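Local coordinates for protein histone-lysine N-methyltransferase, H3 lysine-9 specific SUVH4 (Arabidopsis thaliana, PDB 4QEN) that methylates histone H3, setting a mark of transcriptional repression, binds methylated DNA and is required to maintain CpNpG and asymmetric DNA methylation, at residues 110-115 and 124-129; 116-121 and 197-202; 239-244 and 254-259; 365-370 and 456-461. All blocks are in the same frame, centred on the assembly; numbering follows the deposited sequence.

Contact 1 (110-115 and 124-129). With nucleotides of chain B.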
# COMPACT_ATOMS: atom_id res chain seq x y z
N ILE A 110 -21.92 -2.00 -6.01
CA ILE A 110 -21.68 -1.93 -7.45
C ILE A 110 -20.37 -1.23 -7.79
O ILE A 110 -19.87 -0.36 -7.06
CB ILE A 110 -22.82 -1.20 -8.21
CG1 ILE A 110 -22.82 0.30 -7.89
CG2 ILE A 110 -24.18 -1.84 -7.94
CD1 ILE A 110 -23.97 1.04 -8.55
N VAL A 111 -19.85 -1.59 -8.96
CA VAL A 111 -18.61 -1.02 -9.47
C VAL A 111 -18.86 -0.34 -10.81
O VAL A 111 -19.45 -0.93 -11.71
CB VAL A 111 -17.54 -2.10 -9.65
CG1 VAL A 111 -16.28 -1.49 -10.24
CG2 VAL A 111 -17.25 -2.77 -8.32
N MET A 112 -18.40 0.90 -10.94
CA MET A 112 -18.52 1.64 -12.19
C MET A 112 -17.12 1.92 -12.71
O MET A 112 -16.35 2.67 -12.09
CB MET A 112 -19.31 2.95 -11.96
CG MET A 112 -19.72 3.68 -13.25
SD MET A 112 -20.90 5.06 -13.00
CE MET A 112 -20.38 5.72 -11.39
N SER A 113 -16.78 1.30 -13.83
CA SER A 113 -15.42 1.33 -14.36
C SER A 113 -15.35 1.79 -15.82
O SER A 113 -14.33 1.60 -16.47
CB SER A 113 -14.80 -0.05 -14.24
OG SER A 113 -14.69 -0.40 -12.88
N GLY A 114 -16.44 2.37 -16.32
CA GLY A 114 -16.45 2.94 -17.66
C GLY A 114 -16.64 1.93 -18.78
O GLY A 114 -16.38 2.23 -19.95
N GLN A 115 -17.10 0.74 -18.45
CA GLN A 115 -17.19 -0.34 -19.43
C GLN A 115 -18.53 -0.36 -20.16
O GLN A 115 -18.63 -0.87 -21.28
CB GLN A 115 -16.92 -1.68 -18.75
CG GLN A 115 -15.66 -1.66 -17.87
CD GLN A 115 -14.42 -1.34 -18.68
OE1 GLN A 115 -14.18 -1.96 -19.71
NE2 GLN A 115 -13.65 -0.35 -18.24
N ASP A 124 -22.32 13.06 -7.52
CA ASP A 124 -23.41 12.82 -6.57
C ASP A 124 -24.60 12.13 -7.24
O ASP A 124 -25.38 11.46 -6.56
CB ASP A 124 -23.91 14.11 -5.91
CG ASP A 124 -22.95 14.64 -4.84
OD1 ASP A 124 -22.11 13.88 -4.30
OD2 ASP A 124 -23.06 15.84 -4.52
N THR A 125 -24.77 12.33 -8.55
CA THR A 125 -25.85 11.59 -9.23
C THR A 125 -25.28 10.68 -10.31
O THR A 125 -24.40 11.07 -11.05
CB THR A 125 -26.93 12.54 -9.82
OG1 THR A 125 -26.37 13.35 -10.86
CG2 THR A 125 -27.48 13.46 -8.74
N VAL A 126 -25.77 9.45 -10.38
CA VAL A 126 -25.24 8.48 -11.33
C VAL A 126 -26.39 7.77 -12.05
O VAL A 126 -27.38 7.44 -11.43
CB VAL A 126 -24.34 7.44 -10.59
CG1 VAL A 126 -23.98 6.30 -11.50
CG2 VAL A 126 -23.07 8.11 -10.06
N THR A 127 -26.29 7.58 -13.36
CA THR A 127 -27.22 6.66 -14.01
C THR A 127 -26.45 5.40 -14.37
O THR A 127 -25.58 5.42 -15.23
CB THR A 127 -27.92 7.28 -15.24
OG1 THR A 127 -28.36 8.60 -14.91
CG2 THR A 127 -29.16 6.46 -15.64
N TYR A 128 -26.76 4.30 -13.69
CA TYR A 128 -25.97 3.08 -13.76
C TYR A 128 -26.70 2.02 -14.56
O TYR A 128 -27.86 1.73 -14.29
CB TYR A 128 -25.71 2.55 -12.36
CG TYR A 128 -24.75 1.39 -12.29
CD1 TYR A 128 -23.38 1.60 -12.37
CD2 TYR A 128 -25.21 0.09 -12.08
CE1 TYR A 128 -22.48 0.53 -12.28
CE2 TYR A 128 -24.32 -0.98 -11.98
CZ TYR A 128 -22.96 -0.75 -12.08
OH TYR A 128 -22.07 -1.79 -11.99
N THR A 129 -26.02 1.45 -15.54
CA THR A 129 -26.64 0.45 -16.41
C THR A 129 -26.70 -0.90 -15.73
O THR A 129 -25.78 -1.31 -15.01
CB THR A 129 -25.89 0.36 -17.75
OG1 THR A 129 -25.54 1.68 -18.18
CG2 THR A 129 -26.75 -0.34 -18.84
N1 5CM B 7 -19.33 -2.27 -15.07
C2 5CM B 7 -19.45 -1.00 -15.48
N3 5CM B 7 -20.74 -0.41 -15.52
C4 5CM B 7 -21.91 -1.16 -15.30
C5 5CM B 7 -21.80 -2.50 -15.01
C5A 5CM B 7 -22.93 -3.33 -14.79
C6 5CM B 7 -20.52 -3.02 -14.95
O2 5CM B 7 -18.49 -0.24 -15.64
N4 5CM B 7 -23.15 -0.64 -15.39
C1' 5CM B 7 -18.29 -3.36 -15.01
C2' 5CM B 7 -17.95 -4.59 -14.31
C3' 5CM B 7 -16.52 -4.75 -15.16
C4' 5CM B 7 -17.03 -4.86 -16.62
O4' 5CM B 7 -17.86 -3.61 -16.44
O3' 5CM B 7 -15.51 -3.74 -15.11
C5' 5CM B 7 -17.95 -6.12 -16.39
O5' 5CM B 7 -18.90 -6.56 -15.39
P 5CM B 7 -20.30 -7.22 -15.74
OP1 5CM B 7 -21.26 -6.97 -14.65
OP2 5CM B 7 -20.74 -6.88 -17.10
P DA B 8 -14.23 -3.77 -14.13
OP1 DA B 8 -14.57 -3.10 -12.85
OP2 DA B 8 -13.12 -3.25 -14.95
O5' DA B 8 -13.98 -5.31 -13.77
C5' DA B 8 -13.21 -6.13 -14.58
C4' DA B 8 -12.02 -6.65 -13.80
O4' DA B 8 -11.55 -7.87 -14.42
C3' DA B 8 -10.79 -5.75 -13.84
O3' DA B 8 -9.94 -6.14 -12.77
C2' DA B 8 -10.22 -6.09 -15.22
C1' DA B 8 -10.58 -7.56 -15.41
N9 DA B 8 -11.24 -7.96 -16.65
C8 DA B 8 -12.13 -7.27 -17.43
N7 DA B 8 -12.59 -7.95 -18.46
C5 DA B 8 -11.98 -9.19 -18.34
C6 DA B 8 -12.04 -10.38 -19.11
N6 DA B 8 -12.77 -10.57 -20.23
N1 DA B 8 -11.29 -11.41 -18.67
C2 DA B 8 -10.54 -11.29 -17.57
N3 DA B 8 -10.41 -10.23 -16.77
C4 DA B 8 -11.16 -9.21 -17.22
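One wall of the SRA-domain pocket that takes in a 5-methylcytosine flipped out of the DNA is made where Ile110, Val111 and Met112 meet Tyr128. The two strands, 110-112 and 125-129, do not pair here; their axes stand at 103° to each other, so side chains carry the contact, one of them bonding to a backbone carbonyl. With CG anti to the backbone N (chi1 -172°), the Tyr128 ring reaches across to the other strand, and its hydroxyl donates to Val111 O, OH to O 2.8 Å. That donor sits well above the carbonyl plane, 43° out of it, while Val111 O in turn lies at the edge of the phenol ring. Ile110 closes one face: CD1 stands 3.7 Å from the ring centroid, almost on the ring normal, a textbook CH-pi contact. On the opposite face is the base, with N4 of 5CM7 of chain B 3.3 Å above the Tyr128 ring plane and displaced toward the rim. The phenol is thus a slab between aliphatic packing and the bound methylcytosine in the base-flipping pocket of the SRA fold. Farther along the strands, Met112 and Val126 meet tip to tip, SD to CG1 3.6 Å. Part of the polar reading comes from backbone atoms. Ser113 N donates to O2 of 5CM7 at 2.9 Å, a carbonyl that Gln115 N also reaches at longer range, and N4 of 5CM7 donates to Thr129 O at 2.7 Å. The Ser113 side chain turns to the DNA backbone, OG to OP1 of DA8 of chain B 2.7 Å.

Contact 2 (116-121 and 197-202). With nucleotides of chain B.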
# COMPACT_ATOMS: atom_id res chain seq x y z
N TYR A 116 -19.57 0.20 -19.54
CA TYR A 116 -20.90 0.21 -20.15
C TYR A 116 -21.18 1.57 -20.80
O TYR A 116 -21.17 2.60 -20.12
CB TYR A 116 -21.96 -0.12 -19.10
CG TYR A 116 -22.18 -1.60 -18.86
CD1 TYR A 116 -21.18 -2.41 -18.32
CD2 TYR A 116 -23.40 -2.20 -19.17
CE1 TYR A 116 -21.39 -3.77 -18.10
CE2 TYR A 116 -23.63 -3.54 -18.96
CZ TYR A 116 -22.62 -4.33 -18.42
OH TYR A 116 -22.87 -5.67 -18.22
N GLU A 117 -21.41 1.59 -22.11
CA GLU A 117 -21.59 2.86 -22.83
C GLU A 117 -22.82 3.65 -22.36
O GLU A 117 -22.92 4.84 -22.65
CB GLU A 117 -21.65 2.64 -24.35
CG GLU A 117 -22.89 1.89 -24.82
CD GLU A 117 -22.66 0.38 -24.91
OE1 GLU A 117 -21.70 -0.13 -24.27
OE2 GLU A 117 -23.43 -0.30 -25.64
N ASP A 118 -23.74 3.01 -21.64
CA ASP A 118 -24.93 3.71 -21.16
C ASP A 118 -24.76 4.33 -19.77
O ASP A 118 -25.63 5.08 -19.33
CB ASP A 118 -26.18 2.80 -21.19
CG ASP A 118 -26.50 2.31 -22.60
OD1 ASP A 118 -26.91 3.13 -23.44
OD2 ASP A 118 -26.32 1.10 -22.89
N ASP A 119 -23.65 4.02 -19.08
CA ASP A 119 -23.40 4.61 -17.76
C ASP A 119 -23.24 6.12 -17.88
O ASP A 119 -22.62 6.61 -18.82
CB ASP A 119 -22.12 4.04 -17.10
CG ASP A 119 -22.30 2.64 -16.53
OD1 ASP A 119 -23.43 2.11 -16.49
OD2 ASP A 119 -21.27 2.03 -16.14
N LEU A 120 -23.80 6.87 -16.93
CA LEU A 120 -23.60 8.31 -16.89
C LEU A 120 -23.19 8.71 -15.48
O LEU A 120 -23.98 8.55 -14.55
CB LEU A 120 -24.87 9.07 -17.30
CG LEU A 120 -24.83 10.61 -17.22
CD1 LEU A 120 -23.69 11.17 -18.04
CD2 LEU A 120 -26.20 11.26 -17.64
N ASP A 121 -21.96 9.22 -15.34
CA ASP A 121 -21.40 9.61 -14.03
C ASP A 121 -21.44 11.13 -13.81
O ASP A 121 -20.69 11.88 -14.44
CB ASP A 121 -19.96 9.08 -13.91
CG ASP A 121 -19.34 9.35 -12.53
OD1 ASP A 121 -20.01 9.92 -11.65
OD2 ASP A 121 -18.16 8.95 -12.33
N LYS A 197 -34.20 1.92 -24.70
CA LYS A 197 -33.20 1.58 -25.71
C LYS A 197 -31.88 2.25 -25.35
O LYS A 197 -31.85 3.45 -25.10
CB LYS A 197 -33.65 2.04 -27.09
CG LYS A 197 -34.92 1.38 -27.54
CD LYS A 197 -34.73 -0.13 -27.63
CE LYS A 197 -35.95 -0.82 -28.23
NZ LYS A 197 -36.32 -0.23 -29.56
N GLY A 198 -30.80 1.47 -25.26
CA GLY A 198 -29.48 2.03 -25.02
C GLY A 198 -28.87 2.61 -26.29
O GLY A 198 -29.50 2.57 -27.37
N VAL A 199 -27.66 3.14 -26.19
CA VAL A 199 -27.03 3.76 -27.35
C VAL A 199 -26.78 2.75 -28.48
O VAL A 199 -26.76 3.13 -29.64
CB VAL A 199 -25.72 4.56 -26.99
CG1 VAL A 199 -25.43 4.52 -25.54
CG2 VAL A 199 -24.51 4.05 -27.75
N SER A 200 -26.59 1.48 -28.12
CA SER A 200 -26.36 0.43 -29.12
C SER A 200 -27.64 -0.13 -29.73
O SER A 200 -27.60 -0.97 -30.62
CB SER A 200 -25.50 -0.71 -28.55
OG SER A 200 -24.19 -0.25 -28.29
N GLY A 201 -28.79 0.33 -29.22
CA GLY A 201 -30.07 0.01 -29.83
C GLY A 201 -30.82 -1.13 -29.17
O GLY A 201 -31.96 -1.42 -29.53
N PHE A 202 -30.19 -1.78 -28.20
CA PHE A 202 -30.84 -2.85 -27.45
C PHE A 202 -31.35 -2.31 -26.13
O PHE A 202 -30.79 -1.35 -25.58
CB PHE A 202 -29.87 -4.00 -27.19
CG PHE A 202 -29.34 -4.65 -28.44
CD1 PHE A 202 -30.08 -5.62 -29.09
CD2 PHE A 202 -28.12 -4.28 -28.97
CE1 PHE A 202 -29.61 -6.21 -30.25
CE2 PHE A 202 -27.64 -4.87 -30.14
CZ PHE A 202 -28.38 -5.83 -30.77
N1 5CM B 7 -19.33 -2.27 -15.07
C2 5CM B 7 -19.45 -1.00 -15.48
N3 5CM B 7 -20.74 -0.41 -15.52
C4 5CM B 7 -21.91 -1.16 -15.30
C5 5CM B 7 -21.80 -2.50 -15.01
C5A 5CM B 7 -22.93 -3.33 -14.79
C6 5CM B 7 -20.52 -3.02 -14.95
O2 5CM B 7 -18.49 -0.24 -15.64
N4 5CM B 7 -23.15 -0.64 -15.39
C1' 5CM B 7 -18.29 -3.36 -15.01
C2' 5CM B 7 -17.95 -4.59 -14.31
C3' 5CM B 7 -16.52 -4.75 -15.16
C4' 5CM B 7 -17.03 -4.86 -16.62
O4' 5CM B 7 -17.86 -3.61 -16.44
O3' 5CM B 7 -15.51 -3.74 -15.11
C5' 5CM B 7 -17.95 -6.12 -16.39
O5' 5CM B 7 -18.90 -6.56 -15.39
P 5CM B 7 -20.30 -7.22 -15.74
OP1 5CM B 7 -21.26 -6.97 -14.65
OP2 5CM B 7 -20.74 -6.88 -17.10
O HOH W 1 -26.11 0.36 -25.27
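Asp118 meets Gly198 and Val199 where two type I beta turns of the SRA domain, Tyr116 to Asp119 and Gly198 to Gly201, lean on each other. This is the tight side. Asp118 OD1 takes the amide of Val199 on its syn lone pair, N to OD1 2.9 Å, and the carboxylate lies so close over Gly198 that a CB there would run into OD2. The other side is looser and wetter. Ser200 OG donates to Glu117 OE2 at 2.8 Å, arriving from above the carboxylate plane, and a water donates to Glu117 OE2 and Asp118 OD2 and accepts from Ser200 N, bridging both acids to the facing turn. Glu117 OE2 also accepts from Gln142 N. On this outer side Glu117 CG rests on Val199 CG1 at 3.7 Å. The same 116-119 turn presents the flipped base with a lid, for the Tyr116 ring lies over 5CM7 of chain B, CD1 to C4 3.3 Å, and its hydroxyl donates to OP2 of 5CM7 at 2.7 Å. With an alanine in place of Tyr116 both contacts go, and 5CM7 would probably be freer to shift. Asp119 OD1 accepts from N4 of the base at 3.0 Å.

Contact 3 (239-244 and 254-259)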
# COMPACT_ATOMS: atom_id res chain seq x y z
N GLY A 239 5.17 26.99 -0.62
CA GLY A 239 5.91 26.84 0.62
C GLY A 239 7.24 26.12 0.46
O GLY A 239 7.82 25.67 1.45
N LEU A 240 7.71 26.03 -0.78
CA LEU A 240 8.99 25.39 -1.07
C LEU A 240 10.11 26.05 -0.28
O LEU A 240 10.27 27.27 -0.32
CB LEU A 240 9.29 25.47 -2.57
CG LEU A 240 10.49 24.66 -3.07
CD1 LEU A 240 10.21 23.18 -2.96
CD2 LEU A 240 10.86 25.03 -4.50
N VAL A 241 10.88 25.24 0.44
CA VAL A 241 12.04 25.75 1.17
C VAL A 241 13.36 25.18 0.65
O VAL A 241 14.43 25.66 1.01
CB VAL A 241 11.94 25.47 2.69
CG1 VAL A 241 10.87 26.36 3.34
CG2 VAL A 241 11.67 24.00 2.95
N CYS A 242 13.27 24.15 -0.18
CA CYS A 242 14.44 23.56 -0.82
C CYS A 242 13.99 22.73 -2.01
O CYS A 242 13.00 22.00 -1.92
CB CYS A 242 15.24 22.69 0.15
SG CYS A 242 16.65 21.82 -0.61
N GLU A 243 14.71 22.83 -3.12
CA GLU A 243 14.29 22.16 -4.35
C GLU A 243 14.57 20.66 -4.36
O GLU A 243 13.78 19.87 -4.89
CB GLU A 243 14.94 22.83 -5.57
CG GLU A 243 14.65 24.33 -5.63
CD GLU A 243 15.01 24.94 -6.97
OE1 GLU A 243 14.52 26.05 -7.25
OE2 GLU A 243 15.78 24.32 -7.73
N ASP A 244 15.69 20.27 -3.76
CA ASP A 244 16.10 18.87 -3.68
C ASP A 244 17.03 18.72 -2.48
O ASP A 244 18.18 19.13 -2.54
CB ASP A 244 16.83 18.47 -4.97
CG ASP A 244 17.39 17.04 -4.92
OD1 ASP A 244 16.97 16.25 -4.04
OD2 ASP A 244 18.24 16.71 -5.77
N ILE A 254 14.28 15.39 -4.14
CA ILE A 254 13.34 15.37 -3.03
C ILE A 254 13.14 16.78 -2.50
O ILE A 254 13.94 17.27 -1.69
CB ILE A 254 13.84 14.45 -1.89
CG1 ILE A 254 14.05 13.03 -2.42
CG2 ILE A 254 12.84 14.45 -0.74
CD1 ILE A 254 14.58 12.08 -1.36
N PRO A 255 12.10 17.46 -2.98
CA PRO A 255 11.84 18.83 -2.53
C PRO A 255 11.33 18.86 -1.08
O PRO A 255 10.79 17.86 -0.59
CB PRO A 255 10.76 19.33 -3.50
CG PRO A 255 10.09 18.08 -3.99
CD PRO A 255 11.15 17.02 -4.02
N ALA A 256 11.53 19.99 -0.42
CA ALA A 256 11.04 20.18 0.94
C ALA A 256 10.13 21.39 0.99
O ALA A 256 10.43 22.43 0.39
CB ALA A 256 12.19 20.36 1.91
N THR A 257 9.03 21.26 1.73
CA THR A 257 8.09 22.36 1.94
C THR A 257 7.77 22.59 3.43
O THR A 257 7.95 21.71 4.28
CB THR A 257 6.77 22.12 1.19
OG1 THR A 257 6.18 20.89 1.63
CG2 THR A 257 7.03 22.03 -0.30
N ASN A 258 7.29 23.80 3.71
CA ASN A 258 6.86 24.20 5.04
C ASN A 258 5.69 25.17 4.92
O ASN A 258 5.88 26.36 4.67
CB ASN A 258 8.03 24.85 5.79
CG ASN A 258 7.68 25.25 7.23
OD1 ASN A 258 6.51 25.37 7.60
ND2 ASN A 258 8.71 25.46 8.04
N ARG A 259 4.47 24.66 5.08
CA ARG A 259 3.27 25.49 5.09
C ARG A 259 2.68 25.56 6.50
O ARG A 259 1.53 25.96 6.68
CB ARG A 259 2.22 24.95 4.11
CG ARG A 259 2.47 25.27 2.64
CD ARG A 259 1.88 24.17 1.76
NE ARG A 259 0.84 24.53 0.77
CZ ARG A 259 -0.09 25.49 0.86
NH1 ARG A 259 -0.94 25.65 -0.14
NH2 ARG A 259 -0.18 26.29 1.91
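Ala256 O is gripped by two successive amides of the facing segment. Val241 N delivers a short, nearly straight bond, N to O 2.8 Å at 173°, and Cys242 N adds a weak one at 3.4 Å. Because both residues face Ala256, the register slips by one between Leu240 and Cys242, and the chain turns a corner at Val241. Beyond the slip the antiparallel pairing resumes: Ala256 N donates to Cys242 O at 2.9 Å, and on the other side Asn258 N donates to Gly239 O at 3.0 Å. The side chains divide between the faces. Leu240 pairs with Thr257, and its CD1 bends across to Pro255 CB at 3.9 Å. On the opposite face the Cys242 and Ala256 methylene and methyl groups sit side by side. At the bulge itself, Val241 CG2 packs on Ala256 CB, 3.8 Å away. Where the ladder stops, a side chain takes over. CG of Asp244 swings anti to the backbone N (chi1 175°), which brings OD1 to Ile254 N at 2.8 Å, the amide arriving from 54° above the carboxylate plane. OD1 is shared with Ser246 OG. Replacing Asp244 by an alanine removes this carboxylate, and would probably leave the Ile254 amide and the Ser246 hydroxyl without their common acceptor and hold this end of the pairing less firmly. Thr257 OG1 is bonded to Glu358 on the neighbouring strand, 357-361, which pairs with 256-257 from the other side. The doubled grip on one carbonyl is that of a classic beta bulge, here in the edge strand 240-242 of a four-stranded mixed sheet.

Contact 4 (365-370 and 456-461). With SAH (S-adenosyl-L-homocysteine), chain D.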
# COMPACT_ATOMS: atom_id res chain seq x y z
N LYS A 365 5.34 17.16 14.76
CA LYS A 365 6.36 16.11 14.76
C LYS A 365 7.64 16.58 14.08
O LYS A 365 8.59 15.80 13.95
CB LYS A 365 5.83 14.84 14.07
CG LYS A 365 4.47 14.36 14.61
CD LYS A 365 3.94 13.15 13.84
CE LYS A 365 3.69 13.48 12.37
NZ LYS A 365 2.88 12.42 11.71
N GLY A 366 7.68 17.84 13.67
CA GLY A 366 8.81 18.36 12.91
C GLY A 366 8.71 17.92 11.46
O GLY A 366 7.60 17.81 10.94
N TRP A 367 9.84 17.66 10.81
CA TRP A 367 9.82 17.24 9.41
C TRP A 367 9.23 15.84 9.25
O TRP A 367 9.27 15.02 10.18
CB TRP A 367 11.23 17.28 8.79
CG TRP A 367 11.88 18.63 8.78
CD1 TRP A 367 12.92 19.04 9.56
CD2 TRP A 367 11.53 19.75 7.96
NE1 TRP A 367 13.24 20.35 9.27
CE2 TRP A 367 12.40 20.81 8.29
CE3 TRP A 367 10.55 19.96 6.98
CZ2 TRP A 367 12.33 22.06 7.68
CZ3 TRP A 367 10.49 21.21 6.36
CH2 TRP A 367 11.37 22.24 6.71
N ALA A 368 8.68 15.59 8.07
CA ALA A 368 7.98 14.34 7.76
C ALA A 368 8.16 14.03 6.26
O ALA A 368 8.55 14.91 5.50
CB ALA A 368 6.52 14.48 8.10
N VAL A 369 7.88 12.80 5.84
CA VAL A 369 8.06 12.43 4.44
C VAL A 369 6.77 11.88 3.84
O VAL A 369 6.07 11.09 4.48
CB VAL A 369 9.20 11.39 4.27
CG1 VAL A 369 9.29 10.90 2.83
CG2 VAL A 369 10.54 12.00 4.73
N ARG A 370 6.45 12.30 2.62
CA ARG A 370 5.33 11.69 1.90
C ARG A 370 5.69 11.46 0.44
O ARG A 370 6.69 11.98 -0.05
CB ARG A 370 4.05 12.54 1.99
CG ARG A 370 4.20 13.96 1.43
CD ARG A 370 2.99 14.82 1.77
NE ARG A 370 3.21 16.23 1.46
CZ ARG A 370 2.56 17.22 2.06
NH1 ARG A 370 1.65 16.95 2.99
NH2 ARG A 370 2.82 18.48 1.74
N ALA A 456 16.09 9.02 5.05
CA ALA A 456 15.41 8.10 5.97
C ALA A 456 15.21 8.70 7.35
O ALA A 456 14.22 8.42 8.02
CB ALA A 456 16.19 6.79 6.09
N ARG A 457 16.16 9.53 7.76
CA ARG A 457 16.12 10.18 9.05
C ARG A 457 14.93 11.15 9.20
O ARG A 457 14.65 11.62 10.29
CB ARG A 457 17.41 10.98 9.24
CG ARG A 457 17.31 12.30 8.51
CD ARG A 457 18.58 13.04 8.40
NE ARG A 457 19.16 13.50 9.65
CZ ARG A 457 18.96 14.71 10.18
NH1 ARG A 457 19.58 15.04 11.31
NH2 ARG A 457 18.16 15.58 9.58
N PHE A 458 14.24 11.47 8.10
CA PHE A 458 13.10 12.39 8.17
C PHE A 458 11.76 11.68 8.35
O PHE A 458 10.73 12.32 8.56
CB PHE A 458 13.09 13.33 6.96
CG PHE A 458 14.23 14.32 6.95
CD1 PHE A 458 14.33 15.30 7.92
CD2 PHE A 458 15.20 14.25 5.97
CE1 PHE A 458 15.38 16.21 7.92
CE2 PHE A 458 16.25 15.16 5.95
CZ PHE A 458 16.34 16.15 6.94
N ILE A 459 11.77 10.36 8.28
CA ILE A 459 10.56 9.56 8.42
C ILE A 459 10.15 9.39 9.89
O ILE A 459 10.97 9.01 10.73
CB ILE A 459 10.75 8.18 7.75
CG1 ILE A 459 11.15 8.39 6.28
CG2 ILE A 459 9.51 7.29 7.92
CD1 ILE A 459 11.55 7.09 5.52
N ASN A 460 8.89 9.68 10.19
CA ASN A 460 8.40 9.68 11.57
C ASN A 460 7.89 8.32 12.04
O ASN A 460 7.70 7.40 11.24
CB ASN A 460 7.30 10.72 11.76
CG ASN A 460 7.83 12.14 11.67
OD1 ASN A 460 8.83 12.49 12.29
ND2 ASN A 460 7.15 12.97 10.88
N HIS A 461 7.68 8.21 13.34
CA HIS A 461 7.10 7.03 13.97
C HIS A 461 5.58 7.02 13.87
O HIS A 461 4.95 8.07 14.02
CB HIS A 461 7.48 6.98 15.45
CG HIS A 461 6.61 6.06 16.26
ND1 HIS A 461 6.85 4.70 16.35
CD2 HIS A 461 5.49 6.29 16.98
CE1 HIS A 461 5.92 4.14 17.10
NE2 HIS A 461 5.08 5.08 17.49
N SAH D . 10.44 14.59 12.66
CA SAH D . 11.90 14.55 12.66
CB SAH D . 12.39 13.38 11.80
CG SAH D . 12.27 12.04 12.50
SD SAH D . 13.65 11.83 13.65
C SAH D . 12.53 15.85 12.19
O SAH D . 13.71 15.88 11.84
OXT SAH D . 11.87 16.90 12.14
C5' SAH D . 12.61 11.30 15.04
C4' SAH D . 12.13 12.46 15.91
O4' SAH D . 10.99 13.06 15.33
C3' SAH D . 11.72 11.97 17.29
O3' SAH D . 12.75 12.12 18.24
C2' SAH D . 10.56 12.87 17.64
O2' SAH D . 11.03 14.07 18.19
C1' SAH D . 9.96 13.20 16.28
N9 SAH D . 8.86 12.25 16.00
C8 SAH D . 8.88 11.20 15.12
N7 SAH D . 7.67 10.57 15.17
C5 SAH D . 6.90 11.20 16.09
C6 SAH D . 5.60 10.98 16.53
N6 SAH D . 4.85 9.99 16.05
N1 SAH D . 5.07 11.82 17.50
C2 SAH D . 5.82 12.86 18.02
N3 SAH D . 7.11 13.07 17.57
C4 SAH D . 7.64 12.26 16.61
O HOH W 2 3.45 9.70 12.54
O HOH W 3 7.36 10.89 8.07
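Asn460 and Phe458 both carry CG anti to their carbonyl carbon (chi1 -69° and -68°), which turns the amide and the ring toward strand 367-370. Asn460 ND2 donates to Trp367 O at 3.0 Å, tilted from the carbonyl plane, and has a second acceptor in Glu497, whose other oxygen forms a salt bridge with Lys365 NZ. With ND2 so occupied, OD1 is left facing the ligand, and the amide's rotation is set. Phe458 and Trp367 form an offset edge-to-face pair, the edge of Phe458 toward the five-membered ring, centroids 5.6 Å apart and planes at 82°. Val369 CG2 lies against Phe458 CB at 3.6 Å and also touches Ile459 CG1, while a water accepts from both Val369 N and Asn460 N where the two backbones do not bond directly. Asn460 and His461 open the NHSC signature of the SET domain, a segment that forms part of its pseudoknot and of its cofactor site. His461 reads the adenine through its backbone: its N donates to N7 of SAH at 3.0 Å, and its O accepts from N6 of SAH at 2.8 Å. The amino group of SAH is gripped by three oxygens, Lys365 O at 2.6 Å, Trp367 O at 2.8 Å and Asn460 OD1 at 2.7 Å. Three acceptors converging on one nitrogen are consistent with a protonated ammonium, and since the methyl donor differs from SAH only at the sulfur, S-adenosylmethionine is likely to be seated by the same bonds.

Overall arrangement
Two sites of one chain are sampled here. Contacts 1 and 2 share the SRA domain, their centres 11 Å apart; their segments alternate along the chain, and strands 120-122 and 125-129 are neighbours in one sheet, so both contacts shape a single methylcytosine pocket. Contacts 3 and 4 come later, in that order, with centres 14 Å apart. Their strands 240-242, 256-257 and 367-371 belong to the same four-stranded sheet, where Trp367 of the cofactor site packs against Thr257 and Val241. Contacts 1 and 4 lie on opposite sides of the chain's centre, about 39 Å between centres, which separates DNA reading from methyl transfer while keeping both in one enzyme.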